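Local coordinates for fiber protein (Human adenovirus 21, PDB 3L88) that forms the receptor-binding knob of the trimeric viral fiber, which attaches the virus to host cells, probably by binding the receptor CD46, at residues L74-L82 with T106-S114. Numbering follows the deposited sequence.
Sequences LYFDSSGNL and TSSKAFMPS. With GOL (glycerol), chain O.
Met112 lies over one face of the Phe76 ring in a Met-aromatic contact that joins the end of strand 67-76 in the knob's beta-sandwich to the loop preceding strand 130-138. Both SD and CE take part: SD is 3.9 Å from the centroid of the Phe76 ring, 27° off its normal, while CE sits nearer the normal, at 12°, making a CH-pi contact. The Met112 chain bends at chi2 and again at chi3 (101°), which brings the methyl over the middle of the ring and SD over its CG side. Met112 CE also touches Gly80 O, at 3.8 Å, and Met112 CG packs on Gly80 CA.

Beside this apolar contact the backbones come close, with the CA atoms of Gly80 and Lys109 4.2 Å apart. A single, weak hydrogen bond crosses here, from Ser108 N to Ser79 O (3.3 Å). A glycerol, probably from the crystallisation liquor, bridges the segments: its O1 donates to Gly80 O and weakly accepts from Ser108 OG, and its O2 accepts from Leu82 N.

Each backbone is shaped by a local turn. Ser107 OG accepts from Lys109 N in an ST turn leading into the 3-10 segment 109-111. Further out, Tyr165 of the neighbouring strand touches Met112 and pairs through its backbone with Phe76. The type I turn from Asp77 to Gly80 is braced by the Asp77 side chain: Asp77 OD1 accepts from Ser79 N (2.8 Å), which makes an Asx turn, and also from Asn81 N (3.0 Å), the two donors arriving from opposite faces of the carboxylate plane.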
# COMPACT_ATOMS: atom_id res chain seq x y z
N LEU C 74 17.11 -6.92 10.93
CA LEU C 74 17.44 -5.83 11.83
C LEU C 74 17.02 -6.19 13.25
O LEU C 74 15.89 -6.62 13.48
CB LEU C 74 16.75 -4.53 11.40
CG LEU C 74 16.69 -4.12 9.93
CD1 LEU C 74 16.61 -2.61 9.81
CD2 LEU C 74 17.87 -4.65 9.13
N TYR C 75 17.94 -6.04 14.19
CA TYR C 75 17.66 -6.29 15.59
C TYR C 75 17.86 -5.02 16.41
O TYR C 75 18.81 -4.27 16.17
CB TYR C 75 18.56 -7.41 16.13
CG TYR C 75 18.39 -8.73 15.41
CD1 TYR C 75 17.27 -9.53 15.62
CD2 TYR C 75 19.36 -9.18 14.51
CE1 TYR C 75 17.12 -10.73 14.96
CE2 TYR C 75 19.21 -10.38 13.85
CZ TYR C 75 18.09 -11.15 14.08
OH TYR C 75 17.93 -12.36 13.43
N PHE C 76 16.97 -4.78 17.36
CA PHE C 76 17.03 -3.59 18.19
C PHE C 76 17.01 -3.95 19.66
O PHE C 76 16.32 -4.88 20.08
CB PHE C 76 15.85 -2.66 17.88
CG PHE C 76 15.72 -2.32 16.42
CD1 PHE C 76 16.24 -1.13 15.93
CD2 PHE C 76 15.06 -3.18 15.55
CE1 PHE C 76 16.11 -0.81 14.59
CE2 PHE C 76 14.93 -2.87 14.21
CZ PHE C 76 15.46 -1.68 13.73
N ASP C 77 17.75 -3.18 20.46
CA ASP C 77 17.72 -3.35 21.91
C ASP C 77 16.45 -2.74 22.48
O ASP C 77 15.57 -2.30 21.74
CB ASP C 77 18.96 -2.74 22.55
CG ASP C 77 19.06 -1.24 22.35
OD1 ASP C 77 18.00 -0.59 22.16
OD2 ASP C 77 20.18 -0.70 22.41
N SER C 78 16.37 -2.70 23.81
CA SER C 78 15.15 -2.30 24.50
C SER C 78 14.86 -0.81 24.37
O SER C 78 13.77 -0.36 24.68
CB SER C 78 15.20 -2.71 25.97
OG SER C 78 16.25 -2.05 26.64
N SER C 79 15.85 -0.06 23.90
CA SER C 79 15.68 1.37 23.64
C SER C 79 15.31 1.65 22.18
O SER C 79 15.18 2.81 21.78
CB SER C 79 16.95 2.14 24.02
OG SER C 79 17.05 2.28 25.42
N GLY C 80 15.16 0.60 21.39
CA GLY C 80 14.83 0.75 19.98
C GLY C 80 16.03 1.10 19.11
O GLY C 80 15.87 1.52 17.96
N ASN C 81 17.23 0.91 19.65
CA ASN C 81 18.45 1.20 18.91
C ASN C 81 19.01 -0.03 18.20
O ASN C 81 18.96 -1.14 18.72
CB ASN C 81 19.51 1.80 19.85
CG ASN C 81 19.10 3.17 20.37
OD1 ASN C 81 18.67 4.03 19.61
ND2 ASN C 81 19.22 3.36 21.67
N LEU C 82 19.53 0.18 17.00
CA LEU C 82 20.02 -0.93 16.17
C LEU C 82 21.17 -1.67 16.83
O LEU C 82 22.12 -1.07 17.32
CB LEU C 82 20.45 -0.42 14.79
CG LEU C 82 20.88 -1.48 13.78
CD1 LEU C 82 19.70 -2.36 13.35
CD2 LEU C 82 21.55 -0.83 12.57
N THR C 106 15.23 10.40 24.28
CA THR C 106 16.27 9.54 23.72
C THR C 106 15.74 8.15 23.40
O THR C 106 16.41 7.14 23.63
CB THR C 106 17.48 9.43 24.67
OG1 THR C 106 17.05 8.95 25.95
CG2 THR C 106 18.16 10.78 24.84
N SER C 107 14.53 8.10 22.83
CA SER C 107 13.87 6.83 22.55
C SER C 107 13.49 6.68 21.08
O SER C 107 12.85 7.57 20.50
CB SER C 107 12.63 6.69 23.43
OG SER C 107 12.08 5.38 23.34
N SER C 108 13.92 5.58 20.47
CA SER C 108 13.35 5.12 19.21
C SER C 108 12.38 3.98 19.48
O SER C 108 11.87 3.35 18.55
CB SER C 108 14.45 4.65 18.26
OG SER C 108 15.39 5.68 18.04
N LYS C 109 12.13 3.71 20.76
CA LYS C 109 11.24 2.63 21.17
C LYS C 109 9.86 2.75 20.53
O LYS C 109 9.24 1.75 20.18
CB LYS C 109 11.11 2.61 22.70
CG LYS C 109 10.32 1.43 23.24
CD LYS C 109 10.11 1.54 24.74
CE LYS C 109 9.16 0.46 25.25
NZ LYS C 109 8.68 0.76 26.64
N ALA C 110 9.40 3.99 20.36
CA ALA C 110 8.04 4.23 19.89
C ALA C 110 7.86 3.92 18.40
O ALA C 110 6.74 3.92 17.89
CB ALA C 110 7.63 5.66 20.20
N PHE C 111 8.97 3.63 17.72
CA PHE C 111 8.94 3.28 16.30
C PHE C 111 8.90 1.77 16.07
O PHE C 111 8.69 1.30 14.95
CB PHE C 111 10.17 3.86 15.59
CG PHE C 111 10.14 5.36 15.44
CD1 PHE C 111 10.74 6.17 16.39
CD2 PHE C 111 9.54 5.95 14.34
CE1 PHE C 111 10.71 7.55 16.26
CE2 PHE C 111 9.52 7.33 14.20
CZ PHE C 111 10.11 8.13 15.16
N MET C 112 9.11 1.01 17.15
CA MET C 112 9.29 -0.43 17.05
C MET C 112 7.97 -1.18 16.86
O MET C 112 6.92 -0.73 17.32
CB MET C 112 10.00 -0.95 18.30
CG MET C 112 11.38 -0.35 18.51
SD MET C 112 12.60 -1.01 17.37
CE MET C 112 12.70 0.32 16.17
N PRO C 113 8.02 -2.35 16.22
CA PRO C 113 6.84 -3.20 16.10
C PRO C 113 6.38 -3.72 17.46
O PRO C 113 7.19 -4.24 18.22
CB PRO C 113 7.32 -4.36 15.22
CG PRO C 113 8.80 -4.37 15.37
CD PRO C 113 9.21 -2.94 15.59
N SER C 114 5.10 -3.57 17.76
CA SER C 114 4.56 -3.94 19.06
C SER C 114 4.80 -5.41 19.39
O SER C 114 4.50 -6.30 18.60
CB SER C 114 3.06 -3.63 19.13
OG SER C 114 2.45 -4.32 20.21
C1 GOL O . 18.12 3.76 16.69
O1 GOL O . 16.86 3.59 16.06
C2 GOL O . 19.24 3.37 15.73
O2 GOL O . 18.88 2.18 15.06
C3 GOL O . 20.54 3.14 16.50
O3 GOL O . 20.90 4.31 17.20